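Local coordinates for protein amidase, hydantoinase/carbamoylase family (Burkholderia ambifaria, PDB 5TP4) that probably hydrolyses N-carbamoyl-L-amino acids as a zinc-dependent amidase of the peptidase M20 family, at residues I89-L93 and E196-E200; G99-D103 and E394-P398; V70-R76 and L129-T135; F338-V343 and P376-V380. All blocks are in the same frame, centred on the assembly; numbering follows the deposited sequence.

Contacts 1, 3 and 4 belong to one mixed sheet of the M20 catalytic core. Strand 129-133 of contact 3 pairs in parallel with strand 87-91 of contact 1, where Ile89 N lies 2.8 Å from Glu130 O. On the other flank, strand 193-199 of contact 1 pairs with strand 377-382 of contact 4, with His198 N 2.9 Å from Val380 O. Contact 1 binds one zinc ion through His92 and His198. The side chain of Asp103 in contact 2, a predicted ligand of both zincs, is about 4 Å from a zinc ion. Contact 2 lies about 12 Å from contact 1, centre to centre, and Ile199 packs against its Asp103 and Glu394.

Contact 1 (I89-L93 and E196-E200); sequences IGSHL and EAHIE. With ZN (zinc ion), chain P.
His92 and His198 meet at a zinc ion. The metal is bound by His92 NE2 at 2.5 Å and by His198 NE2 at 2.4 Å. Two waters complete the ligands in the model. The imidazoles do not stack: His92 NE2 lies at the edge of the His198 ring, near its plane. The His92 side chain swings out between its own backbone N and carbonyl carbon (chi1 65°), which brings NE2 to the metal.

The second shell fixes the His198 ring. Its ND1 donates to Ile199 O at 2.7 Å, with the acceptor in the ring plane and the donor on a carbonyl lone pair. This nearly straight bond leaves NE2 for zinc. Glu137 and Glu138, which bind zinc in this protein though not in this chain of the model, lie against His92. Such a site at the C-terminal ends of parallel strands is characteristic of the M20 fold. Here strands 87-91 and 193-199 are neighbours.

Further back, Ser91 OG donates to Glu196 OE1 at 2.7 Å. It comes from above the carboxylate plane, 44° out of it. The extended Glu196 chain, with CG trans to the backbone N, runs beside Gly90 O, which is 3.1 Å from Glu196 CG. Tyr194 OH bonds to the other oxygen, Glu196 OE2. The strands splay at 37°, and waters fill in between them. One water joins Gly90 O to Ala197 N. A second donates to Ser91 OG and, at 2.7 Å, to Ala197 O.

Contact 2 (G99-D103 and E394-P398); sequences GGRFD and EDALP. With EDO (1,2-ethanediol), chain V.
Glu394 reaches across to the backbone of Phe102 and Asp103. Its OE2 accepts from Phe102 N at 2.8 Å, nearly along the C-O axis. The same oxygen accepts from Asp103 N at 2.9 Å, on its syn side and 31° out of the carboxylate plane. Two amides thus grip one oxygen. A water accepts from Arg101 N and donates to Glu394 O.

Charged groups form a second set. In one of its two conformers, Arg101 NH2 makes a long salt bridge with Asp395 OD1 at 3.6 Å, the two planes turned by 64°. In that conformer a second water also joins these two atoms, NH1 bonds to Gly36 O, and NE donates to an ethanediol molecule. Asp103 OD2 and Glu394 OE1 are only 2.5 Å apart, with their carboxylates turned by 78°.

Apolar packing centres on Phe102. Ala396 CB sits over a face of its ring, 4.0 Å from the centroid, in a CH-pi contact. Ala396 N lies over a face too, while Glu394 OE2 meets the ring edge. Val401 of helix 398-416 touches both Phe102 and Ala396.

Asp103 is a predicted ligand of both zinc ions, and a zinc ion lies about 4 Å from its side chain. A shared aspartate is characteristic of the two-metal site of M20 enzymes, and Glu394 holds the loop beside it.

Contact 3 (V70-R76 and L129-T135); sequences VGNLFAR and LEIVSWT. With EDO (1,2-ethanediol), chain S; EDO (1,2-ethanediol), chain U.
Phe74 and Val132 face each other as a non-hydrogen-bonded pair of antiparallel strands. Phe74 has CG opposite its carbonyl carbon (chi1 -69°), and its ring lies alongside Val132. Val132 CG2 points over a face of that ring, 3.8 Å from the centroid. The same methyl covers the centre of a Trp134 face. Phe74 turns its edge to Trp134 in an offset edge-to-face pair, with planes at 87°.

Beyond the strand, the Asn72 amide stands nearly perpendicular to the indole. Its OD1 lies at the ring edge and accepts from Thr135 N at 2.9 Å, in the carbonyl plane. Asn72 ND2 bonds to Gly148 O.

At the far end, Arg76 bends at chi2 (78°) to bring its guanidinium to Glu130. Its NH1 donates to the anti lone pair of Glu130 OE2 at 2.9 Å, almost in the guanidinium plane. Arg76 NE also forms a salt bridge with Asp78 OD1. An ethanediol bonds to Glu130 OE1.

Leu73-Ser133 and Ala75-Ile131 are hydrogen-bonded pairs, and helix 45-60 packs on Leu73, Ala75 and Ile131. The charges are thus kept to the partly exposed end, where Arg76 is shared by two acids, while the buried part relies on aromatic and methyl packing and the Asn72-Thr135 hydrogen bond.

Contact 4 (F338-V343 and P376-V380); sequences FDRGCV and PTAMV
Phe338 packs against Thr377 and Met379 from CB to the tip of its ring. Its CB is 3.3 Å from Thr377 O. CD1 and CE1 lie beneath Thr377 CG2, which sits over one face toward the rim, 4.1 Å from CD1. On the other edge, CD2 approaches Met379 N. CE2 comes to 3.6 Å from Met379 CG. At the tip, CZ reaches Met379 SD at 3.8 Å, an oblique Met-aromatic contact. Met379 bends at its last torsion (chi3 73°) and touches His198 beyond.

The backbone continues the contact. Asp339 N donates to Thr377 O at 3.0 Å, in the carbonyl plane. The Asp339 side chain, with CG trans to the backbone N (chi1 175°), lies beside Pro376, its CG 3.7 Å from Pro376 CB. Asp339 OD2 accepts from Cys342 N at 2.8 Å on its anti side, capping the helix. Cys342 SG rests on Pro376 CB. Cys342 CB meets Ala378 CB at 3.6 Å, and Val343 CG2 packs on that methyl too.

Asp339 is the N-cap of helix 340-353. The first turn of that helix packs on strand 377-382, an arrangement typical of the alpha/beta layering of the M20 catalytic domain.

Contact 1 (I89-L93 and E196-E200)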
loop_
_atom_site.group_PDB
_atom_site.type_symbol
_atom_site.label_atom_id
_atom_site.label_comp_id
_atom_site.label_asym_id
_atom_site.label_seq_id
_atom_site.Cartn_x
_atom_site.Cartn_y
_atom_site.Cartn_z
ATOM N N ILE B 89 15.761 -6.975 -39.772
ATOM C CA ILE B 89 16.368 -6.402 -38.575
ATOM C C ILE B 89 15.379 -5.384 -38.046
ATOM O O ILE B 89 15.032 -4.446 -38.764
ATOM C CB ILE B 89 17.693 -5.700 -38.904
ATOM C CG1 ILE B 89 18.718 -6.682 -39.480
ATOM C CG2 ILE B 89 18.240 -4.944 -37.670
ATOM C CD1 ILE B 89 20.020 -5.978 -39.899
ATOM N N GLY B 90 14.940 -5.518 -36.798
ATOM C CA GLY B 90 13.909 -4.621 -36.319
ATOM C C GLY B 90 14.125 -4.168 -34.892
ATOM O O GLY B 90 14.930 -4.727 -34.147
ATOM N N SER B 91 13.377 -3.123 -34.545
ATOM C CA SER B 91 13.080 -2.726 -33.174
ATOM C C SER B 91 12.004 -1.644 -33.288
ATOM O O SER B 91 11.084 -1.799 -34.107
ATOM C CB SER B 91 14.335 -2.263 -32.428
ATOM O OG SER B 91 14.122 -2.366 -31.021
ATOM N N HIS B 92 12.090 -0.545 -32.530
ATOM C CA HIS B 92 11.034 0.460 -32.583
ATOM C C HIS B 92 11.564 1.849 -32.272
ATOM O O HIS B 92 12.426 2.008 -31.405
ATOM C CB HIS B 92 9.917 0.127 -31.590
ATOM C CG HIS B 92 10.348 0.182 -30.163
ATOM N ND1 HIS B 92 10.147 1.289 -29.362
ATOM C CD2 HIS B 92 10.987 -0.729 -29.387
ATOM C CE1 HIS B 92 10.639 1.057 -28.160
ATOM N NE2 HIS B 92 11.159 -0.157 -28.147
ATOM N N LEU B 93 11.000 2.852 -32.949
ATOM C CA LEU B 93 11.396 4.240 -32.738
ATOM C C LEU B 93 10.516 4.945 -31.722
ATOM O O LEU B 93 10.931 5.975 -31.189
ATOM C CB LEU B 93 11.364 5.009 -34.058
ATOM C CG LEU B 93 12.468 4.579 -35.040
ATOM C CD1 LEU B 93 12.207 5.198 -36.414
ATOM C CD2 LEU B 93 13.865 4.966 -34.519
ATOM N N GLU B 196 16.965 -8.733 -33.635
ATOM C CA GLU B 196 16.735 -7.457 -32.964
ATOM C C GLU B 196 17.866 -7.215 -31.988
ATOM O O GLU B 196 18.107 -8.057 -31.119
ATOM C CB GLU B 196 15.391 -7.456 -32.222
ATOM C CG GLU B 196 15.155 -6.209 -31.415
ATOM C CD GLU B 196 13.683 -5.903 -31.161
ATOM O OE1 GLU B 196 13.393 -4.895 -30.473
ATOM O OE2 GLU B 196 12.814 -6.659 -31.656
ATOM N N ALA B 197 18.553 -6.078 -32.132
ATOM C CA ALA B 197 19.520 -5.661 -31.126
ATOM C C ALA B 197 18.844 -4.732 -30.129
ATOM O O ALA B 197 18.015 -3.893 -30.500
ATOM C CB ALA B 197 20.718 -4.985 -31.800
ATOM N N HIS B 198 19.204 -4.867 -28.845
ATOM C CA HIS B 198 18.553 -4.059 -27.818
ATOM C C HIS B 198 19.470 -3.940 -26.609
ATOM O O HIS B 198 20.271 -4.835 -26.332
ATOM C CB HIS B 198 17.219 -4.713 -27.400
ATOM C CG HIS B 198 16.212 -3.752 -26.850
ATOM N ND1 HIS B 198 16.278 -3.257 -25.562
ATOM C CD2 HIS B 198 15.113 -3.190 -27.413
ATOM C CE1 HIS B 198 15.277 -2.415 -25.365
ATOM N NE2 HIS B 198 14.547 -2.373 -26.463
ATOM N N ILE B 199 19.343 -2.832 -25.886
ATOM C CA ILE B 199 20.000 -2.779 -24.581
ATOM C C ILE B 199 19.332 -3.791 -23.650
ATOM O O ILE B 199 18.148 -4.110 -23.782
ATOM C CB ILE B 199 19.982 -1.360 -23.979
ATOM C CG1 ILE B 199 18.549 -0.805 -23.819
ATOM C CG2 ILE B 199 20.852 -0.412 -24.807
ATOM C CD1 ILE B 199 18.472 0.392 -22.880
ATOM N N GLU B 200 20.112 -4.328 -22.715
ATOM C CA GLU B 200 19.608 -5.378 -21.818
ATOM C C GLU B 200 18.375 -4.954 -21.021
ATOM O O GLU B 200 17.503 -5.787 -20.736
ATOM C CB GLU B 200 20.700 -5.788 -20.837
ATOM C CG GLU B 200 20.207 -6.854 -19.866
ATOM C CD GLU B 200 21.194 -7.137 -18.772
ATOM O OE1 GLU B 200 20.782 -7.652 -17.705
ATOM O OE2 GLU B 200 22.383 -6.830 -18.987
HETATM ZN ZN ZN P . 12.375 -1.359 -26.365
HETATM O O HOH W 1 17.711 -4.496 -34.304
HETATM O O HOH W 2 16.541 -1.761 -29.900
HETATM O O HOH W 3 11.611 -3.450 -27.363
HETATM O O HOH W 4 10.886 -1.643 -24.679
#

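Contact 2 (G99-D103 and E394-P398)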
loop_
_atom_site.group_PDB
_atom_site.type_symbol
_atom_site.label_atom_id
_atom_site.label_comp_id
_atom_site.label_asym_id
_atom_site.label_seq_id
_atom_site.Cartn_x
_atom_site.Cartn_y
_atom_site.Cartn_z
ATOM N N GLY B 99 11.151 8.463 -22.314
ATOM C CA GLY B 99 11.928 7.335 -22.788
ATOM C C GLY B 99 13.428 7.597 -22.740
ATOM O O GLY B 99 13.893 8.734 -22.636
ATOM N N GLY B 100 14.199 6.511 -22.771
ATOM C CA GLY B 100 15.633 6.651 -22.878
ATOM C C GLY B 100 16.085 6.836 -24.325
ATOM O O GLY B 100 15.330 6.673 -25.279
ATOM N N ARG B 101 17.354 7.210 -24.457
ATOM C CA ARG B 101 17.941 7.486 -25.761
ATOM C C ARG B 101 18.394 6.234 -26.494
ATOM O O ARG B 101 18.864 6.345 -27.631
ATOM C CB ARG B 101 19.114 8.460 -25.585
ATOM C CG ARG B 101 18.663 9.831 -25.081
ATOM C CD ARG B 101 19.815 10.841 -24.993
ATOM N NE ARG B 101 20.995 10.242 -24.373
ATOM C CZ ARG B 101 21.173 10.121 -23.063
ATOM N NH1 ARG B 101 20.247 10.559 -22.218
ATOM N NH2 ARG B 101 22.280 9.563 -22.594
ATOM N N PHE B 102 18.279 5.046 -25.876
ATOM C CA PHE B 102 18.706 3.818 -26.539
ATOM C C PHE B 102 17.612 2.773 -26.688
ATOM O O PHE B 102 17.695 1.965 -27.606
ATOM C CB PHE B 102 19.887 3.190 -25.785
ATOM C CG PHE B 102 21.085 4.085 -25.734
ATOM C CD1 PHE B 102 21.189 5.061 -24.761
ATOM C CD2 PHE B 102 22.061 3.990 -26.701
ATOM C CE1 PHE B 102 22.272 5.908 -24.736
ATOM C CE2 PHE B 102 23.150 4.820 -26.673
ATOM C CZ PHE B 102 23.256 5.785 -25.696
ATOM N N ASP B 103 16.609 2.760 -25.806
ATOM C CA ASP B 103 15.523 1.781 -25.885
ATOM C C ASP B 103 14.853 1.845 -27.247
ATOM O O ASP B 103 14.316 2.895 -27.630
ATOM C CB ASP B 103 14.464 2.076 -24.821
ATOM C CG ASP B 103 14.825 1.580 -23.457
ATOM O OD1 ASP B 103 15.515 0.549 -23.346
ATOM O OD2 ASP B 103 14.366 2.211 -22.479
ATOM N N GLU B 394 18.941 6.263 -18.497
ATOM C CA GLU B 394 19.455 5.065 -19.168
ATOM C C GLU B 394 20.606 5.402 -20.118
ATOM O O GLU B 394 20.646 6.488 -20.711
ATOM C CB GLU B 394 18.343 4.357 -19.936
ATOM C CG GLU B 394 18.744 3.939 -21.343
ATOM C CD GLU B 394 17.540 3.694 -22.216
ATOM O OE1 GLU B 394 16.550 3.156 -21.683
ATOM O OE2 GLU B 394 17.569 4.058 -23.407
ATOM N N ASP B 395 21.543 4.472 -20.281
ATOM C CA ASP B 395 22.722 4.809 -21.059
ATOM C C ASP B 395 23.377 3.522 -21.534
ATOM O O ASP B 395 23.243 2.463 -20.910
ATOM C CB ASP B 395 23.696 5.655 -20.225
ATOM C CG ASP B 395 24.602 6.543 -21.077
ATOM O OD1 ASP B 395 24.380 6.660 -22.304
ATOM O OD2 ASP B 395 25.558 7.129 -20.508
ATOM N N ALA B 396 24.071 3.628 -22.656
ATOM C CA ALA B 396 24.936 2.573 -23.157
ATOM C C ALA B 396 26.236 3.225 -23.591
ATOM O O ALA B 396 26.260 4.413 -23.933
ATOM C CB ALA B 396 24.337 1.812 -24.342
ATOM N N LEU B 397 27.299 2.465 -23.539
ATOM C CA LEU B 397 28.614 3.004 -23.864
ATOM C C LEU B 397 28.889 2.874 -25.359
ATOM O O LEU B 397 28.439 1.923 -25.992
ATOM C CB LEU B 397 29.705 2.262 -23.093
ATOM C CG LEU B 397 29.704 2.366 -21.580
ATOM C CD1 LEU B 397 30.758 1.441 -20.990
ATOM C CD2 LEU B 397 29.942 3.801 -21.192
ATOM N N PRO B 398 29.666 3.797 -25.935
ATOM C CA PRO B 398 29.881 3.754 -27.390
ATOM C C PRO B 398 30.503 2.466 -27.877
ATOM O O PRO B 398 30.071 1.938 -28.909
ATOM C CB PRO B 398 30.798 4.959 -27.656
ATOM C CG PRO B 398 30.526 5.920 -26.499
ATOM C CD PRO B 398 30.227 5.018 -25.316
HETATM C C1 EDO V . 22.744 8.700 -27.699
HETATM O O1 EDO V . 22.947 9.597 -26.599
HETATM C C2 EDO V . 24.091 8.207 -28.225
HETATM O O2 EDO V . 24.705 9.225 -29.024
HETATM O O HOH W 5 18.823 7.740 -22.025
HETATM O O HOH W 6 24.644 8.766 -24.132
#

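Contact 3 (V70-R76 and L129-T135)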
loop_
_atom_site.group_PDB
_atom_site.type_symbol
_atom_site.label_atom_id
_atom_site.label_comp_id
_atom_site.label_asym_id
_atom_site.label_seq_id
_atom_site.Cartn_x
_atom_site.Cartn_y
_atom_site.Cartn_z
ATOM N N VAL B 70 -0.827 -0.744 -40.794
ATOM C CA VAL B 70 -0.821 -0.319 -39.397
ATOM C C VAL B 70 0.407 0.551 -39.097
ATOM O O VAL B 70 0.748 0.804 -37.934
ATOM C CB VAL B 70 -0.939 -1.531 -38.446
ATOM C CG1 VAL B 70 0.370 -2.307 -38.322
ATOM C CG2 VAL B 70 -1.455 -1.105 -37.067
ATOM N N GLY B 71 1.052 1.076 -40.138
ATOM C CA GLY B 71 2.139 2.013 -39.906
ATOM C C GLY B 71 3.492 1.388 -39.667
ATOM O O GLY B 71 4.456 2.126 -39.406
ATOM N N ASN B 72 3.611 0.061 -39.720
ATOM C CA ASN B 72 4.938 -0.536 -39.556
ATOM C C ASN B 72 5.812 -0.026 -40.691
ATOM O O ASN B 72 5.371 0.017 -41.844
ATOM C CB ASN B 72 4.876 -2.058 -39.584
ATOM C CG ASN B 72 4.144 -2.660 -38.383
ATOM O OD1 ASN B 72 4.303 -2.216 -37.249
ATOM N ND2 ASN B 72 3.359 -3.716 -38.638
ATOM N N LEU B 73 7.024 0.420 -40.361
ATOM C CA LEU B 73 7.898 1.147 -41.285
ATOM C C LEU B 73 9.025 0.223 -41.730
ATOM O O LEU B 73 9.826 -0.217 -40.900
ATOM C CB LEU B 73 8.462 2.399 -40.600
ATOM C CG LEU B 73 9.329 3.401 -41.379
ATOM C CD1 LEU B 73 8.650 3.917 -42.660
ATOM C CD2 LEU B 73 9.634 4.585 -40.464
ATOM N N PHE B 74 9.087 -0.067 -43.036
ATOM C CA PHE B 74 10.030 -1.022 -43.610
ATOM C C PHE B 74 10.965 -0.360 -44.599
ATOM O O PHE B 74 10.516 0.328 -45.510
ATOM C CB PHE B 74 9.295 -2.119 -44.375
ATOM C CG PHE B 74 8.518 -3.026 -43.486
ATOM C CD1 PHE B 74 7.200 -2.718 -43.159
ATOM C CD2 PHE B 74 9.102 -4.177 -42.966
ATOM C CE1 PHE B 74 6.488 -3.559 -42.327
ATOM C CE2 PHE B 74 8.375 -5.032 -42.135
ATOM C CZ PHE B 74 7.078 -4.706 -41.802
ATOM N N ALA B 75 12.253 -0.614 -44.457
ATOM C CA ALA B 75 13.244 -0.188 -45.444
ATOM C C ALA B 75 13.844 -1.440 -46.073
ATOM O O ALA B 75 14.212 -2.387 -45.361
ATOM C CB ALA B 75 14.344 0.660 -44.796
ATOM N N ARG B 76 13.954 -1.448 -47.400
ATOM C CA ARG B 76 14.308 -2.649 -48.147
ATOM C C ARG B 76 15.630 -2.477 -48.878
ATOM O O ARG B 76 15.839 -1.472 -49.562
ATOM C CB ARG B 76 13.208 -2.966 -49.154
ATOM C CG ARG B 76 13.563 -4.020 -50.199
ATOM C CD ARG B 76 13.489 -5.428 -49.669
ATOM N NE ARG B 76 13.609 -6.353 -50.800
ATOM C CZ ARG B 76 13.001 -7.528 -50.888
ATOM N NH1 ARG B 76 12.229 -7.962 -49.895
ATOM N NH2 ARG B 76 13.195 -8.270 -51.973
ATOM N N LEU B 129 17.646 -7.851 -47.351
ATOM C CA LEU B 129 17.576 -7.337 -45.990
ATOM C C LEU B 129 16.449 -6.323 -45.892
ATOM O O LEU B 129 16.194 -5.571 -46.838
ATOM C CB LEU B 129 18.889 -6.647 -45.559
ATOM C CG LEU B 129 20.187 -7.449 -45.618
ATOM C CD1 LEU B 129 21.329 -6.693 -44.865
ATOM C CD2 LEU B 129 19.961 -8.781 -44.989
ATOM N N GLU B 130 15.787 -6.294 -44.735
ATOM C CA GLU B 130 14.841 -5.223 -44.455
ATOM C C GLU B 130 15.077 -4.756 -43.035
ATOM O O GLU B 130 15.436 -5.559 -42.165
ATOM C CB GLU B 130 13.391 -5.675 -44.647
ATOM C CG GLU B 130 13.038 -5.839 -46.145
ATOM C CD GLU B 130 11.590 -6.236 -46.386
ATOM O OE1 GLU B 130 10.769 -6.049 -45.467
ATOM O OE2 GLU B 130 11.268 -6.712 -47.493
ATOM N N ILE B 131 14.921 -3.464 -42.815
ATOM C CA ILE B 131 14.956 -2.897 -41.475
ATOM C C ILE B 131 13.534 -2.453 -41.163
ATOM O O ILE B 131 12.856 -1.886 -42.030
ATOM C CB ILE B 131 15.920 -1.700 -41.368
ATOM C CG1 ILE B 131 17.277 -1.994 -41.971
ATOM C CG2 ILE B 131 16.062 -1.255 -39.925
ATOM C CD1 ILE B 131 17.974 -0.663 -42.220
ATOM N N VAL B 132 13.070 -2.719 -39.938
ATOM C CA VAL B 132 11.705 -2.364 -39.569
ATOM C C VAL B 132 11.674 -1.633 -38.227
ATOM O O VAL B 132 12.421 -1.959 -37.290
ATOM C CB VAL B 132 10.778 -3.613 -39.562
ATOM C CG1 VAL B 132 11.303 -4.704 -38.622
ATOM C CG2 VAL B 132 9.344 -3.241 -39.232
ATOM N N SER B 133 10.852 -0.588 -38.166
ATOM C CA SER B 133 10.453 0.012 -36.908
ATOM C C SER B 133 8.960 -0.283 -36.746
ATOM O O SER B 133 8.145 0.196 -37.538
ATOM C CB SER B 133 10.751 1.519 -36.915
ATOM O OG SER B 133 10.174 2.154 -35.784
ATOM N N TRP B 134 8.606 -1.061 -35.720
ATOM C CA TRP B 134 7.220 -1.498 -35.546
ATOM C C TRP B 134 6.398 -0.417 -34.862
ATOM O O TRP B 134 6.870 0.242 -33.925
ATOM C CB TRP B 134 7.156 -2.770 -34.703
ATOM C CG TRP B 134 7.992 -3.920 -35.206
ATOM C CD1 TRP B 134 9.233 -4.335 -34.741
ATOM C CD2 TRP B 134 7.636 -4.813 -36.262
ATOM N NE1 TRP B 134 9.644 -5.443 -35.466
ATOM C CE2 TRP B 134 8.693 -5.739 -36.408
ATOM C CE3 TRP B 134 6.534 -4.894 -37.124
ATOM C CZ2 TRP B 134 8.664 -6.767 -37.363
ATOM C CZ3 TRP B 134 6.500 -5.905 -38.074
ATOM C CH2 TRP B 134 7.565 -6.826 -38.191
ATOM N N THR B 135 5.149 -0.261 -35.309
ATOM C CA THR B 135 4.253 0.721 -34.702
ATOM C C THR B 135 3.936 0.390 -33.250
ATOM O O THR B 135 3.648 -0.761 -32.908
ATOM C CB THR B 135 2.943 0.779 -35.497
ATOM O OG1 THR B 135 3.219 1.239 -36.821
ATOM C CG2 THR B 135 1.925 1.695 -34.820
HETATM C C1 EDO S . 7.506 -9.164 -44.811
HETATM O O1 EDO S . 7.719 -9.631 -46.148
HETATM C C2 EDO S . 8.562 -8.125 -44.485
HETATM O O2 EDO S . 8.359 -6.996 -45.348
HETATM C C1 EDO U . 18.337 -1.456 -53.323
HETATM O O1 EDO U . 19.114 -1.580 -52.123
HETATM C C2 EDO U . 16.903 -1.143 -52.937
HETATM O O2 EDO U . 16.292 -2.388 -52.600
#

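Contact 4 (F338-V343 and P376-V380)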
loop_
_atom_site.group_PDB
_atom_site.type_symbol
_atom_site.label_atom_id
_atom_site.label_comp_id
_atom_site.label_asym_id
_atom_site.label_seq_id
_atom_site.Cartn_x
_atom_site.Cartn_y
_atom_site.Cartn_z
ATOM N N PHE B 338 13.678 -18.527 -28.440
ATOM C CA PHE B 338 14.159 -18.068 -29.735
ATOM C C PHE B 338 14.712 -19.246 -30.539
ATOM O O PHE B 338 14.853 -20.363 -30.046
ATOM C CB PHE B 338 15.210 -16.966 -29.541
ATOM C CG PHE B 338 14.649 -15.676 -29.027
ATOM C CD1 PHE B 338 13.283 -15.419 -29.109
ATOM C CD2 PHE B 338 15.486 -14.722 -28.471
ATOM C CE1 PHE B 338 12.754 -14.224 -28.621
ATOM C CE2 PHE B 338 14.983 -13.508 -27.997
ATOM C CZ PHE B 338 13.608 -13.254 -28.067
ATOM N N ASP B 339 14.985 -19.000 -31.817
ATOM C CA ASP B 339 15.358 -20.080 -32.719
ATOM C C ASP B 339 16.800 -20.483 -32.467
ATOM O O ASP B 339 17.693 -19.638 -32.545
ATOM C CB ASP B 339 15.194 -19.612 -34.160
ATOM C CG ASP B 339 15.673 -20.636 -35.146
ATOM O OD1 ASP B 339 14.937 -21.642 -35.329
ATOM O OD2 ASP B 339 16.766 -20.437 -35.715
ATOM N N ARG B 340 17.027 -21.779 -32.190
ATOM C CA ARG B 340 18.371 -22.233 -31.849
ATOM C C ARG B 340 19.386 -21.841 -32.916
ATOM O O ARG B 340 20.486 -21.380 -32.594
ATOM C CB ARG B 340 18.389 -23.747 -31.626
ATOM C CG ARG B 340 19.759 -24.230 -31.120
ATOM C CD ARG B 340 19.882 -25.753 -30.877
ATOM N NE ARG B 340 19.601 -26.572 -32.063
ATOM C CZ ARG B 340 20.285 -26.544 -33.205
ATOM N NH1 ARG B 340 21.313 -25.721 -33.380
ATOM N NH2 ARG B 340 19.920 -27.338 -34.195
ATOM N N GLY B 341 19.029 -21.989 -34.190
ATOM C CA GLY B 341 19.971 -21.673 -35.257
ATOM C C GLY B 341 20.320 -20.200 -35.350
ATOM O O GLY B 341 21.486 -19.849 -35.568
ATOM N N CYS B 342 19.318 -19.313 -35.234
ATOM C CA CYS B 342 19.614 -17.876 -35.260
ATOM C C CYS B 342 20.391 -17.455 -34.016
ATOM O O CYS B 342 21.287 -16.599 -34.095
ATOM C CB CYS B 342 18.326 -17.049 -35.388
ATOM S SG CYS B 342 17.560 -17.246 -37.029
ATOM N N VAL B 343 20.074 -18.053 -32.858
ATOM C CA VAL B 343 20.818 -17.741 -31.639
ATOM C C VAL B 343 22.267 -18.164 -31.794
ATOM O O VAL B 343 23.193 -17.443 -31.384
ATOM C CB VAL B 343 20.157 -18.402 -30.413
ATOM C CG1 VAL B 343 20.976 -18.144 -29.157
ATOM C CG2 VAL B 343 18.758 -17.833 -30.212
ATOM N N PRO B 376 11.841 -17.647 -37.444
ATOM C CA PRO B 376 13.107 -17.817 -36.712
ATOM C C PRO B 376 13.686 -16.480 -36.274
ATOM O O PRO B 376 13.886 -15.573 -37.086
ATOM C CB PRO B 376 14.012 -18.521 -37.728
ATOM C CG PRO B 376 13.081 -19.215 -38.630
ATOM C CD PRO B 376 11.885 -18.318 -38.762
ATOM N N THR B 377 13.968 -16.374 -34.974
ATOM C CA THR B 377 14.278 -15.105 -34.329
ATOM C C THR B 377 15.466 -15.231 -33.390
ATOM O O THR B 377 15.655 -16.269 -32.743
ATOM C CB THR B 377 13.040 -14.593 -33.545
ATOM O OG1 THR B 377 12.012 -14.220 -34.484
ATOM C CG2 THR B 377 13.365 -13.383 -32.658
ATOM N N ALA B 378 16.270 -14.162 -33.314
ATOM C CA ALA B 378 17.315 -14.089 -32.298
ATOM C C ALA B 378 17.465 -12.638 -31.896
ATOM O O ALA B 378 17.032 -11.721 -32.611
ATOM C CB ALA B 378 18.679 -14.630 -32.777
ATOM N N MET B 379 18.082 -12.427 -30.733
ATOM C CA MET B 379 18.366 -11.059 -30.299
ATOM C C MET B 379 19.816 -10.913 -29.860
ATOM O O MET B 379 20.460 -11.870 -29.397
ATOM C CB MET B 379 17.474 -10.613 -29.134
ATOM C CG MET B 379 15.996 -10.364 -29.504
ATOM S SD MET B 379 15.091 -9.704 -28.057
ATOM C CE MET B 379 15.737 -8.045 -27.991
ATOM N N VAL B 380 20.316 -9.677 -29.988
ATOM C CA VAL B 380 21.622 -9.289 -29.461
ATOM C C VAL B 380 21.372 -8.288 -28.353
ATOM O O VAL B 380 20.876 -7.188 -28.627
ATOM C CB VAL B 380 22.529 -8.648 -30.529
ATOM C CG1 VAL B 380 23.954 -8.443 -29.938
ATOM C CG2 VAL B 380 22.597 -9.496 -31.820
#